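Protein YiiM (Escherichia coli, PDB 1O65) is of unknown function but, as a MOSC-domain protein, probably binds a molybdenum cofactor and may act as an oxidoreductase on nitrogenous compounds. Local coordinates at residues G42-T47 against G164-D169; F116-A121 against A170-V175; L78-E83 against T151-W156; Y72-Y77 against S101-T106. One frame throughout, in Å; residues are numbered along the deposited sequence.

All four contacts lie within the MOSC region. Contacts 3 and 4 are neighbours, with centres about 9 Å apart; both use helix 75-83, and the Tyr72 hydroxyl of contact 4 meets Trp80 and Lys153 of contact 3. Contacts 1 and 2, centres about 11 Å apart, are joined by the chain running from strand 164-167 into strand 172-176. Contact 1 belongs to a small three-stranded antiparallel sheet, whereas contacts 2 and 4 reach the same eight-stranded mixed sheet and touch through Leu105, Phe116 and Leu172. Along the chain, contacts 3 and 4 are nested inside the loop closed by contact 1, and contact 2 closes last, so sequence-distant pieces interlock into one domain.

Contact 1: residues G42-T47 against G164-D169; sequences GELMLT and GKVSAD
Leu44 and Val166 form one of the two hydrogen-bonded pairs of an antiparallel beta ladder that joins the middle strand, 43-47, of a three-stranded sheet to the outer strand 164-167, with strand 50-51 along its other side. The backbone evidence is two reciprocal pairs. Leu44 N donates to Val166 O at 3.1 Å and Val166 N to Leu44 O at 2.9 Å, both with N-H...O angles of 164°; Leu46 and Gly164 repeat the exchange, Leu46 N reaching Gly164 O from above the carbonyl plane. Met45 and Lys165 make the non-hydrogen-bonded pair between them.

Apolar contacts collect on the face of Leu44, Leu46 and Val166. The two methyls of Val166 divide the work: CG2 meets Leu44 CD2 at 3.9 Å, while CG1 packs against Leu46 CB. Trp118, Ala121 and Leu51 also touch this face.

On the other face charge and sulfur take over. Glu43 and Lys165 make a long salt bridge, OE2 to NZ 3.8 Å, and the carboxylate lies closer to the aliphatic end of the lysine than to its nitrogen. Met45 bends at chi2 (58°), folding its thioether back over the glycine backbone, where CE stands 3.5 Å from Gly164 N.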
loop_
_atom_site.group_PDB
_atom_site.type_symbol
_atom_site.label_atom_id
_atom_site.label_comp_id
_atom_site.label_asym_id
_atom_site.label_seq_id
_atom_site.Cartn_x
_atom_site.Cartn_y
_atom_site.Cartn_z
ATOM N N GLY A 42 18.754 1.133 12.464
ATOM C CA GLY A 42 18.436 1.488 13.838
ATOM C C GLY A 42 17.013 2.017 13.961
ATOM O O GLY A 42 16.181 1.873 13.067
ATOM N N GLU A 43 16.744 2.658 15.094
ATOM C CA GLU A 43 15.418 3.198 15.349
ATOM C C GLU A 43 15.346 4.635 14.829
ATOM O O GLU A 43 16.376 5.263 14.601
ATOM C CB GLU A 43 14.999 3.119 16.790
ATOM C CG GLU A 43 15.821 3.927 17.756
ATOM C CD GLU A 43 15.476 3.593 19.201
ATOM O OE1 GLU A 43 15.194 2.414 19.491
ATOM O OE2 GLU A 43 15.488 4.524 20.020
ATOM N N LEU A 44 14.131 5.020 14.501
ATOM C CA LEU A 44 13.790 6.326 13.993
ATOM C C LEU A 44 12.332 6.669 14.338
ATOM O O LEU A 44 11.462 5.841 14.599
ATOM C CB LEU A 44 14.056 6.503 12.511
ATOM C CG LEU A 44 13.276 5.705 11.484
ATOM C CD1 LEU A 44 13.854 5.894 10.090
ATOM C CD2 LEU A 44 13.217 4.212 11.817
ATOM N N MET A 45 12.081 7.962 14.363
ATOM C CA MET A 45 10.810 8.553 14.678
ATOM C C MET A 45 9.838 8.473 13.505
ATOM O O MET A 45 10.181 8.749 12.345
ATOM C CB MET A 45 11.062 10.014 15.080
ATOM C CG MET A 45 9.842 10.716 15.631
ATOM S SD MET A 45 9.123 9.912 17.089
ATOM C CE MET A 45 7.459 10.588 16.956
ATOM N N LEU A 46 8.654 7.918 13.776
ATOM C CA LEU A 46 7.623 7.876 12.730
ATOM C C LEU A 46 6.635 9.007 13.049
ATOM O O LEU A 46 5.991 8.972 14.109
ATOM C CB LEU A 46 6.924 6.529 12.642
ATOM C CG LEU A 46 5.607 6.474 11.868
ATOM C CD1 LEU A 46 5.724 7.008 10.442
ATOM C CD2 LEU A 46 5.032 5.063 11.831
ATOM N N THR A 47 6.590 10.015 12.187
ATOM C CA THR A 47 5.687 11.149 12.419
ATOM C C THR A 47 4.424 11.014 11.595
ATOM O O THR A 47 4.324 10.135 10.741
ATOM C CB THR A 47 6.372 12.501 12.131
ATOM O OG1 THR A 47 5.498 13.552 12.616
ATOM C CG2 THR A 47 6.605 12.752 10.665
ATOM N N GLY A 164 5.517 7.741 16.791
ATOM C CA GLY A 164 6.412 7.203 17.811
ATOM C C GLY A 164 7.673 6.583 17.237
ATOM O O GLY A 164 7.850 6.501 16.017
ATOM N N LYS A 165 8.598 6.201 18.115
ATOM C CA LYS A 165 9.821 5.554 17.702
ATOM C C LYS A 165 9.460 4.136 17.233
ATOM O O LYS A 165 8.618 3.475 17.824
ATOM C CB LYS A 165 10.859 5.443 18.813
ATOM C CG LYS A 165 11.934 6.509 18.851
ATOM C CD LYS A 165 12.941 6.176 19.951
ATOM C CE LYS A 165 13.883 7.319 20.248
ATOM N NZ LYS A 165 14.310 8.051 19.026
ATOM N N VAL A 166 10.056 3.758 16.122
ATOM C CA VAL A 166 9.853 2.462 15.494
ATOM C C VAL A 166 11.244 1.974 15.074
ATOM O O VAL A 166 12.198 2.757 15.218
ATOM C CB VAL A 166 8.996 2.598 14.213
ATOM C CG1 VAL A 166 7.594 3.129 14.491
ATOM C CG2 VAL A 166 9.695 3.518 13.214
ATOM N N SER A 167 11.362 0.753 14.578
ATOM C CA SER A 167 12.662 0.301 14.118
ATOM C C SER A 167 12.542 -0.997 13.340
ATOM O O SER A 167 11.548 -1.716 13.371
ATOM C CB SER A 167 13.660 0.176 15.273
ATOM O OG SER A 167 13.532 -1.064 15.951
ATOM N N ALA A 168 13.636 -1.361 12.687
ATOM C CA ALA A 168 13.759 -2.579 11.906
ATOM C C ALA A 168 13.680 -3.780 12.845
ATOM O O ALA A 168 13.344 -4.881 12.415
ATOM C CB ALA A 168 15.068 -2.598 11.144
ATOM N N ASP A 169 13.964 -3.537 14.120
ATOM C CA ASP A 169 13.914 -4.560 15.136
ATOM C C ASP A 169 12.523 -4.844 15.652
ATOM O O ASP A 169 12.289 -5.989 16.038
ATOM C CB ASP A 169 14.851 -4.205 16.315
ATOM C CG ASP A 169 16.278 -4.362 15.795
ATOM O OD1 ASP A 169 16.531 -5.435 15.206
ATOM O OD2 ASP A 169 17.062 -3.409 15.929
#

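Contact 2: residues F116-A121 against A170-V175; sequences FRWGEA and APLELV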
loop_
_atom_site.group_PDB
_atom_site.type_symbol
_atom_site.label_atom_id
_atom_site.label_comp_id
_atom_site.label_asym_id
_atom_site.label_seq_id
_atom_site.Cartn_x
_atom_site.Cartn_y
_atom_site.Cartn_z
ATOM N N PHE A 116 -2.042 -1.697 13.073
ATOM C CA PHE A 116 -0.887 -2.414 13.553
ATOM C C PHE A 116 -0.112 -1.547 14.568
ATOM O O PHE A 116 -0.017 -0.334 14.407
ATOM C CB PHE A 116 0.060 -2.798 12.431
ATOM C CG PHE A 116 -0.344 -3.805 11.419
ATOM C CD1 PHE A 116 -1.200 -3.429 10.376
ATOM C CD2 PHE A 116 0.117 -5.103 11.435
ATOM C CE1 PHE A 116 -1.560 -4.333 9.392
ATOM C CE2 PHE A 116 -0.236 -6.033 10.458
ATOM C CZ PHE A 116 -1.082 -5.647 9.442
ATOM N N ARG A 117 0.366 -2.204 15.613
ATOM C CA ARG A 117 1.237 -1.573 16.583
ATOM C C ARG A 117 2.669 -1.862 16.054
ATOM O O ARG A 117 2.868 -2.995 15.604
ATOM C CB ARG A 117 1.122 -2.098 18.010
ATOM C CG ARG A 117 2.107 -1.404 18.960
ATOM C CD ARG A 117 1.856 -1.752 20.420
ATOM N NE ARG A 117 1.957 -3.182 20.657
ATOM C CZ ARG A 117 1.345 -3.856 21.624
ATOM N NH1 ARG A 117 0.557 -3.243 22.489
ATOM N NH2 ARG A 117 1.520 -5.181 21.711
ATOM N N TRP A 118 3.488 -0.841 16.012
ATOM C CA TRP A 118 4.860 -0.914 15.544
ATOM C C TRP A 118 5.744 -0.078 16.481
ATOM O O TRP A 118 5.752 1.151 16.427
ATOM C CB TRP A 118 4.998 -0.419 14.094
ATOM C CG TRP A 118 6.362 -0.604 13.496
ATOM C CD1 TRP A 118 7.273 -1.581 13.818
ATOM C CD2 TRP A 118 6.966 0.149 12.433
ATOM N NE1 TRP A 118 8.398 -1.468 13.050
ATOM C CE2 TRP A 118 8.245 -0.395 12.208
ATOM C CE3 TRP A 118 6.565 1.255 11.682
ATOM C CZ2 TRP A 118 9.126 0.114 11.244
ATOM C CZ3 TRP A 118 7.443 1.767 10.735
ATOM C CH2 TRP A 118 8.693 1.189 10.508
ATOM N N GLY A 119 6.371 -0.794 17.424
ATOM C CA GLY A 119 7.226 -0.153 18.419
ATOM C C GLY A 119 6.339 0.810 19.212
ATOM O O GLY A 119 5.362 0.363 19.817
ATOM N N GLU A 120 6.633 2.107 19.153
ATOM C CA GLU A 120 5.787 3.038 19.914
ATOM C C GLU A 120 4.674 3.606 19.034
ATOM O O GLU A 120 3.919 4.424 19.527
ATOM C CB GLU A 120 6.612 4.237 20.405
ATOM C CG GLU A 120 8.012 3.848 20.849
ATOM C CD GLU A 120 7.987 3.347 22.286
ATOM O OE1 GLU A 120 7.355 2.302 22.534
ATOM O OE2 GLU A 120 8.621 4.058 23.097
ATOM N N ALA A 121 4.565 3.175 17.788
ATOM C CA ALA A 121 3.589 3.732 16.881
ATOM C C ALA A 121 2.359 2.863 16.658
ATOM O O ALA A 121 2.282 1.715 17.055
ATOM C CB ALA A 121 4.232 4.022 15.512
ATOM N N ALA A 170 11.662 -3.840 15.748
ATOM C CA ALA A 170 10.294 -4.064 16.188
ATOM C C ALA A 170 9.428 -4.579 15.036
ATOM O O ALA A 170 9.354 -3.956 13.973
ATOM C CB ALA A 170 9.695 -2.749 16.692
ATOM N N PRO A 171 8.720 -5.674 15.253
ATOM C CA PRO A 171 7.828 -6.247 14.278
ATOM C C PRO A 171 6.475 -5.546 14.183
ATOM O O PRO A 171 6.066 -4.837 15.101
ATOM C CB PRO A 171 7.569 -7.662 14.832
ATOM C CG PRO A 171 7.656 -7.484 16.310
ATOM C CD PRO A 171 8.745 -6.451 16.518
ATOM N N LEU A 172 5.815 -5.677 13.021
ATOM C CA LEU A 172 4.453 -5.158 12.885
ATOM C C LEU A 172 3.519 -6.122 13.634
ATOM O O LEU A 172 3.615 -7.330 13.439
ATOM C CB LEU A 172 3.978 -5.109 11.431
ATOM C CG LEU A 172 4.866 -4.350 10.455
ATOM C CD1 LEU A 172 4.271 -4.408 9.052
ATOM C CD2 LEU A 172 5.050 -2.904 10.916
ATOM N N GLU A 173 2.685 -5.588 14.504
ATOM C CA GLU A 173 1.765 -6.438 15.266
ATOM C C GLU A 173 0.323 -6.027 14.975
ATOM O O GLU A 173 -0.113 -4.921 15.318
ATOM C CB GLU A 173 2.023 -6.330 16.763
ATOM C CG GLU A 173 3.474 -6.372 17.220
ATOM C CD GLU A 173 3.670 -5.771 18.597
ATOM O OE1 GLU A 173 3.274 -6.421 19.581
ATOM O OE2 GLU A 173 4.172 -4.635 18.734
ATOM N N LEU A 174 -0.434 -6.951 14.395
ATOM C CA LEU A 174 -1.831 -6.630 14.099
ATOM C C LEU A 174 -2.604 -6.548 15.404
ATOM O O LEU A 174 -2.633 -7.512 16.165
ATOM C CB LEU A 174 -2.404 -7.665 13.124
ATOM C CG LEU A 174 -3.911 -7.490 12.849
ATOM C CD1 LEU A 174 -4.125 -6.382 11.827
ATOM C CD2 LEU A 174 -4.541 -8.812 12.430
ATOM N N VAL A 175 -3.304 -5.446 15.644
ATOM C CA VAL A 175 -4.045 -5.283 16.899
ATOM C C VAL A 175 -5.523 -5.136 16.691
ATOM O O VAL A 175 -6.305 -5.569 17.554
ATOM C CB VAL A 175 -3.453 -4.155 17.766
ATOM C CG1 VAL A 175 -3.180 -2.880 16.970
ATOM C CG2 VAL A 175 -4.412 -3.817 18.897
HETATM O O HOH W 1 6.333 -3.581 17.627
#
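The Trp118 indole carries Leu172 CD2 over one face, 3.8 Å from the centroid of its five-membered ring and 16° off the normal, a CH-pi contact. At its edge, near the ring plane, lies Ala170 O, which accepts a weak, bent hydrogen bond from Trp118 NE1 at 2.8 Å; a second weak bond from NE1 goes to Ser167 O. The Phe116 ring receives Leu174 CD1 over one face, 4.0 Å from its centroid.

The third flat group, the Arg117 guanidinium, has Glu173 at its edge. Arg117 leaves the backbone extended and bends at chi3 (59°), which turns its NE and NH2 side to the acid: NE donates to OE2 at 3.3 Å and NH2 to OE1 at 3.0 Å, both oxygens close to the guanidinium plane. Each oxygen, however, is met from above the carboxylate plane, the two groups being turned 47° apart. OE2 also accepts from a water at 2.6 Å that donates to Pro171 O and accepts from Gly119 N. A glutamine in place of Glu173 would probably leave the arginine charge without its carboxylate mate and weaken the hold on NE and NH2.

The backbones of Arg117 and Glu173 form a hydrogen-bonded pair, N to O 2.8 Å in both directions. Trp118 to Ala121 forms a type II' turn, with Gly119 at positive phi, that reverses strand 115-118 into strand 121-128. The whole is an antiparallel ladder of the mixed MOSC sheet, joining this beta hairpin to strand 172-176.

Contact 3: residues L78-E83 against T151-W156; sequences LYWARE and TGKVGW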
loop_
_atom_site.group_PDB
_atom_site.type_symbol
_atom_site.label_atom_id
_atom_site.label_comp_id
_atom_site.label_asym_id
_atom_site.label_seq_id
_atom_site.Cartn_x
_atom_site.Cartn_y
_atom_site.Cartn_z
ATOM N N LEU A 78 9.333 -12.413 -6.292
ATOM C CA LEU A 78 9.425 -13.741 -6.911
ATOM C C LEU A 78 8.631 -13.720 -8.226
ATOM O O LEU A 78 9.138 -14.067 -9.295
ATOM C CB LEU A 78 8.826 -14.812 -5.999
ATOM C CG LEU A 78 9.543 -15.011 -4.653
ATOM C CD1 LEU A 78 8.721 -15.941 -3.759
ATOM C CD2 LEU A 78 10.945 -15.573 -4.885
ATOM N N TYR A 79 7.365 -13.299 -8.156
ATOM C CA TYR A 79 6.559 -13.210 -9.360
ATOM C C TYR A 79 7.201 -12.325 -10.424
ATOM O O TYR A 79 7.260 -12.700 -11.603
ATOM C CB TYR A 79 5.148 -12.715 -9.030
ATOM C CG TYR A 79 4.308 -12.481 -10.279
ATOM C CD1 TYR A 79 3.582 -13.496 -10.865
ATOM C CD2 TYR A 79 4.263 -11.228 -10.863
ATOM C CE1 TYR A 79 2.835 -13.265 -12.007
ATOM C CE2 TYR A 79 3.506 -10.986 -11.986
ATOM C CZ TYR A 79 2.802 -12.004 -12.565
ATOM O OH TYR A 79 2.061 -11.751 -13.701
ATOM N N TRP A 80 7.685 -11.131 -10.083
ATOM C CA TRP A 80 8.262 -10.269 -11.116
ATOM C C TRP A 80 9.537 -10.837 -11.703
ATOM O O TRP A 80 9.688 -10.820 -12.936
ATOM C CB TRP A 80 8.453 -8.837 -10.637
ATOM C CG TRP A 80 7.167 -8.166 -10.247
ATOM C CD1 TRP A 80 6.872 -7.632 -9.037
ATOM C CD2 TRP A 80 6.000 -7.984 -11.072
ATOM N NE1 TRP A 80 5.590 -7.139 -9.046
ATOM C CE2 TRP A 80 5.036 -7.329 -10.284
ATOM C CE3 TRP A 80 5.678 -8.294 -12.391
ATOM C CZ2 TRP A 80 3.770 -6.975 -10.774
ATOM C CZ3 TRP A 80 4.436 -7.929 -12.889
ATOM C CH2 TRP A 80 3.479 -7.281 -12.081
ATOM N N ALA A 81 10.437 -11.374 -10.883
ATOM C CA ALA A 81 11.661 -11.968 -11.397
ATOM C C ALA A 81 11.342 -13.109 -12.365
ATOM O O ALA A 81 12.025 -13.237 -13.373
ATOM C CB ALA A 81 12.600 -12.436 -10.308
ATOM N N ARG A 82 10.317 -13.895 -12.100
ATOM C CA ARG A 82 9.911 -14.984 -12.979
ATOM C C ARG A 82 9.202 -14.474 -14.225
ATOM O O ARG A 82 9.060 -15.189 -15.219
ATOM C CB ARG A 82 9.011 -15.939 -12.197
ATOM C CG ARG A 82 8.496 -17.136 -12.970
ATOM C CD ARG A 82 7.257 -17.715 -12.294
ATOM N NE ARG A 82 7.477 -17.973 -10.880
ATOM C CZ ARG A 82 6.630 -17.685 -9.898
ATOM N NH1 ARG A 82 5.454 -17.105 -10.125
ATOM N NH2 ARG A 82 6.969 -17.985 -8.641
ATOM N N GLU A 83 8.664 -13.258 -14.186
ATOM C CA GLU A 83 8.006 -12.691 -15.362
ATOM C C GLU A 83 9.010 -11.966 -16.240
ATOM O O GLU A 83 8.854 -11.802 -17.450
ATOM C CB GLU A 83 6.870 -11.769 -14.926
ATOM C CG GLU A 83 5.710 -12.546 -14.288
ATOM C CD GLU A 83 4.994 -13.383 -15.336
ATOM O OE1 GLU A 83 4.709 -12.821 -16.418
ATOM O OE2 GLU A 83 4.741 -14.576 -15.066
ATOM N N THR A 151 -2.658 -7.373 -11.970
ATOM C CA THR A 151 -2.481 -8.561 -11.125
ATOM C C THR A 151 -2.924 -8.301 -9.698
ATOM O O THR A 151 -3.128 -9.186 -8.881
ATOM C CB THR A 151 -0.995 -8.962 -11.125
ATOM O OG1 THR A 151 -0.217 -7.843 -10.618
ATOM C CG2 THR A 151 -0.567 -9.353 -12.526
ATOM N N GLY A 152 -3.019 -7.002 -9.374
ATOM C CA GLY A 152 -3.421 -6.630 -8.006
ATOM C C GLY A 152 -2.208 -6.625 -7.094
ATOM O O GLY A 152 -2.351 -6.375 -5.894
ATOM N N LYS A 153 -1.011 -6.840 -7.631
ATOM C CA LYS A 153 0.211 -6.883 -6.828
ATOM C C LYS A 153 0.712 -5.459 -6.621
ATOM O O LYS A 153 1.748 -5.077 -7.161
ATOM C CB LYS A 153 1.269 -7.747 -7.529
ATOM C CG LYS A 153 0.757 -9.168 -7.799
ATOM C CD LYS A 153 1.823 -9.982 -8.537
ATOM C CE LYS A 153 1.252 -11.237 -9.176
ATOM N NZ LYS A 153 0.989 -12.304 -8.170
ATOM N N VAL A 154 0.005 -4.726 -5.744
ATOM C CA VAL A 154 0.312 -3.300 -5.604
ATOM C C VAL A 154 0.806 -2.902 -4.238
ATOM O O VAL A 154 1.528 -1.898 -4.127
ATOM C CB VAL A 154 -0.940 -2.481 -5.965
ATOM C CG1 VAL A 154 -1.437 -2.818 -7.363
ATOM C CG2 VAL A 154 -2.064 -2.739 -4.941
ATOM N N GLY A 155 0.546 -3.707 -3.199
ATOM C CA GLY A 155 1.009 -3.203 -1.880
ATOM C C GLY A 155 -0.040 -2.204 -1.371
ATOM O O GLY A 155 -1.120 -2.092 -1.933
ATOM N N TRP A 156 0.235 -1.546 -0.262
ATOM C CA TRP A 156 -0.748 -0.649 0.343
ATOM C C TRP A 156 -0.087 0.457 1.152
ATOM O O TRP A 156 1.085 0.370 1.497
ATOM C CB TRP A 156 -1.678 -1.459 1.262
ATOM C CG TRP A 156 -0.914 -2.271 2.263
ATOM C CD1 TRP A 156 -0.499 -1.876 3.501
ATOM C CD2 TRP A 156 -0.460 -3.616 2.085
ATOM N NE1 TRP A 156 0.163 -2.913 4.115
ATOM C CE2 TRP A 156 0.219 -3.985 3.263
ATOM C CE3 TRP A 156 -0.549 -4.547 1.039
ATOM C CZ2 TRP A 156 0.814 -5.237 3.423
ATOM C CZ3 TRP A 156 0.048 -5.786 1.197
ATOM C CH2 TRP A 156 0.713 -6.117 2.378
#
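Tyr79 and Lys153 meet because their torsions turn them together: the tyrosine CG stands opposite the backbone N (chi1 175°), while the lysine chain, extended through chi2 and chi3, carries CE out over the centre of the phenol ring. CE rests 3.4 Å from the centroid and 9° off the normal, a CH-pi contact. The bend at the last torsion (chi4 -76°) then keeps NZ over the same face, 4.1 Å from the centroid, in cation-pi geometry. Glu83 CG covers the opposite face, sandwiching the ring between two aliphatic segments. At the far end of the ring, Tyr79 OH packs against Thr151 CG2 at 3.7 Å.

Replacing Tyr79 by an alanine would probably strip the lysine ammonium of its aromatic platform and set the end of that chain free to turn.

Trp80 touches the same loop more loosely: its CZ2 is 4.2 Å from Lys153 CB. Its NE1 bonds instead to Tyr72 OH, which also takes part in a hydrogen bond with Lys153 O, while Thr151 OG1 bonds to Leu147 O. Gly152 leaves helical geometry with positive phi, and Lys153 follows as the centre of an inverse gamma turn. This is helix-to-loop packing, helix 75-83 lying against the connection from helix 144-151 to strand 156-160.

Contact 4: residues Y72-Y77 against S101-T106; sequences YPREHY and STDGLT
Arg74 and Asp103 form a salt bridge, NH2 to OD2 at 2.7 Å. The planes of guanidinium and carboxylate stand 82° apart, and NH2 meets OD2 from above the carboxylate plane, so the bridge rests on a single close approach. NH1 has a second acid partner in Asp18. A bend at chi3 (-76°) swings the guanidinium across the neighbouring strand, where one face lies over Thr102 C. The backbone continues the attachment: Arg74 N donates to Thr102 O at 3.0 Å.

Glu75 bends at chi2 (80°), which turns its carboxylate back toward the turn at Gly104. There OE2 accepts from Gly104 N at 2.7 Å through its syn lone pair. Gly104 has positive phi, and a side chain at its backbone angles would collide with the carbonyl oxygen of Asp103, which calls for glycine. A water lies 2.7 Å from Glu75 OE1, placed to donate to it, though other acceptors compete for its protons; it accepts from Leu105 N and bonds to Thr102 OG1, whose hydroxyl also bonds to His71 NE2. OE1 also lies 4.4 Å from Asp103 OD1, a like-charge approach that the nearby Arg74 would probably offset.

These bonds tie the start of helix 75-83 to the end of strand 100-102, within the beta-alpha-beta unit that begins with strand 69-73. The strands run parallel, and near their ends a second water joins Tyr72 O to Ser101 OG.

Farther out the contact becomes packing. Pro73 CB sits 3.3 Å from Leu105 O, and Pro73 also touches Trp156. Beyond it, the methyl Thr106 CG2 comes within 4.2 Å of Glu75 CD.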
loop_
_atom_site.group_PDB
_atom_site.type_symbol
_atom_site.label_atom_id
_atom_site.label_comp_id
_atom_site.label_asym_id
_atom_site.label_seq_id
_atom_site.Cartn_x
_atom_site.Cartn_y
_atom_site.Cartn_z
ATOM N N TYR A 72 5.351 -3.035 0.591
ATOM C CA TYR A 72 5.339 -3.929 -0.581
ATOM C C TYR A 72 5.774 -5.324 -0.134
ATOM O O TYR A 72 6.794 -5.547 0.529
ATOM C CB TYR A 72 6.138 -3.421 -1.753
ATOM C CG TYR A 72 5.755 -3.994 -3.103
ATOM C CD1 TYR A 72 4.558 -3.655 -3.715
ATOM C CD2 TYR A 72 6.600 -4.878 -3.783
ATOM C CE1 TYR A 72 4.188 -4.158 -4.945
ATOM C CE2 TYR A 72 6.239 -5.384 -5.010
ATOM C CZ TYR A 72 5.037 -5.025 -5.594
ATOM O OH TYR A 72 4.682 -5.546 -6.820
ATOM N N PRO A 73 4.924 -6.300 -0.409
ATOM C CA PRO A 73 5.243 -7.665 -0.017
ATOM C C PRO A 73 6.411 -8.188 -0.825
ATOM O O PRO A 73 6.395 -8.121 -2.081
ATOM C CB PRO A 73 3.968 -8.438 -0.285
ATOM C CG PRO A 73 2.874 -7.408 -0.395
ATOM C CD PRO A 73 3.538 -6.150 -0.895
ATOM N N ARG A 74 7.424 -8.736 -0.152
ATOM C CA ARG A 74 8.519 -9.381 -0.883
ATOM C C ARG A 74 7.998 -10.552 -1.720
ATOM O O ARG A 74 8.658 -10.883 -2.720
ATOM C CB ARG A 74 9.647 -9.892 0.014
ATOM C CG ARG A 74 10.496 -8.786 0.635
ATOM C CD ARG A 74 11.804 -9.326 1.222
ATOM N NE ARG A 74 11.546 -9.988 2.487
ATOM C CZ ARG A 74 11.395 -9.580 3.718
ATOM N NH1 ARG A 74 11.461 -8.306 4.079
ATOM N NH2 ARG A 74 11.173 -10.467 4.708
ATOM N N GLU A 75 6.906 -11.224 -1.354
ATOM C CA GLU A 75 6.375 -12.289 -2.216
ATOM C C GLU A 75 6.277 -11.846 -3.680
ATOM O O GLU A 75 6.614 -12.625 -4.580
ATOM C CB GLU A 75 4.996 -12.730 -1.736
ATOM C CG GLU A 75 4.903 -13.451 -0.418
ATOM C CD GLU A 75 4.933 -12.649 0.857
ATOM O OE1 GLU A 75 5.311 -11.453 0.879
ATOM O OE2 GLU A 75 4.590 -13.238 1.934
ATOM N N HIS A 76 5.930 -10.587 -3.992
ATOM C CA HIS A 76 5.763 -10.166 -5.367
ATOM C C HIS A 76 7.034 -10.110 -6.180
ATOM O O HIS A 76 6.944 -10.094 -7.414
ATOM C CB HIS A 76 5.029 -8.825 -5.495
ATOM C CG HIS A 76 3.702 -8.770 -4.818
ATOM N ND1 HIS A 76 2.887 -9.871 -4.690
ATOM C CD2 HIS A 76 3.051 -7.740 -4.231
ATOM C CE1 HIS A 76 1.805 -9.537 -4.012
ATOM N NE2 HIS A 76 1.878 -8.232 -3.745
ATOM N N TYR A 77 8.203 -9.985 -5.578
ATOM C CA TYR A 77 9.459 -9.972 -6.329
ATOM C C TYR A 77 9.682 -11.328 -6.990
ATOM O O TYR A 77 10.196 -11.401 -8.120
ATOM C CB TYR A 77 10.650 -9.578 -5.439
ATOM C CG TYR A 77 10.597 -8.110 -5.040
ATOM C CD1 TYR A 77 10.460 -7.131 -6.008
ATOM C CD2 TYR A 77 10.609 -7.718 -3.697
ATOM C CE1 TYR A 77 10.412 -5.794 -5.663
ATOM C CE2 TYR A 77 10.536 -6.385 -3.344
ATOM C CZ TYR A 77 10.443 -5.425 -4.333
ATOM O OH TYR A 77 10.373 -4.099 -4.015
ATOM N N SER A 101 9.135 -3.622 4.257
ATOM C CA SER A 101 9.274 -4.851 3.473
ATOM C C SER A 101 9.136 -6.061 4.391
ATOM O O SER A 101 9.795 -6.116 5.425
ATOM C CB SER A 101 10.588 -4.871 2.721
ATOM O OG SER A 101 10.788 -6.110 2.057
ATOM N N THR A 102 8.276 -7.010 4.034
ATOM C CA THR A 102 7.999 -8.192 4.797
ATOM C C THR A 102 7.679 -9.457 3.977
ATOM O O THR A 102 7.504 -9.473 2.765
ATOM C CB THR A 102 6.660 -8.010 5.586
ATOM O OG1 THR A 102 5.635 -7.781 4.605
ATOM C CG2 THR A 102 6.678 -6.939 6.632
ATOM N N ASP A 103 7.468 -10.532 4.729
ATOM C CA ASP A 103 6.970 -11.806 4.249
ATOM C C ASP A 103 5.672 -12.059 5.064
ATOM O O ASP A 103 5.578 -11.465 6.143
ATOM C CB ASP A 103 7.863 -12.992 4.538
ATOM C CG ASP A 103 9.110 -13.089 3.690
ATOM O OD1 ASP A 103 9.025 -13.302 2.467
ATOM O OD2 ASP A 103 10.188 -12.969 4.313
ATOM N N GLY A 104 4.736 -12.835 4.551
ATOM C CA GLY A 104 3.543 -13.173 5.299
ATOM C C GLY A 104 2.387 -12.216 5.188
ATOM O O GLY A 104 1.328 -12.521 5.749
ATOM N N LEU A 105 2.532 -11.040 4.573
ATOM C CA LEU A 105 1.445 -10.079 4.452
ATOM C C LEU A 105 1.194 -9.733 2.992
ATOM O O LEU A 105 2.083 -9.218 2.291
ATOM C CB LEU A 105 1.734 -8.808 5.247
ATOM C CG LEU A 105 1.658 -8.915 6.769
ATOM C CD1 LEU A 105 2.121 -7.628 7.429
ATOM C CD2 LEU A 105 0.245 -9.225 7.228
ATOM N N THR A 106 -0.006 -10.026 2.490
ATOM C CA THR A 106 -0.332 -9.749 1.101
ATOM C C THR A 106 -1.669 -9.032 0.983
ATOM O O THR A 106 -2.393 -8.826 1.960
ATOM C CB THR A 106 -0.408 -11.029 0.241
ATOM O OG1 THR A 106 -1.550 -11.784 0.682
ATOM C CG2 THR A 106 0.831 -11.905 0.326
HETATM O O HOH W 2 9.407 -5.500 -0.104
HETATM O O HOH W 3 10.957 -8.795 6.934
HETATM O O HOH W 4 4.671 -9.879 2.953
#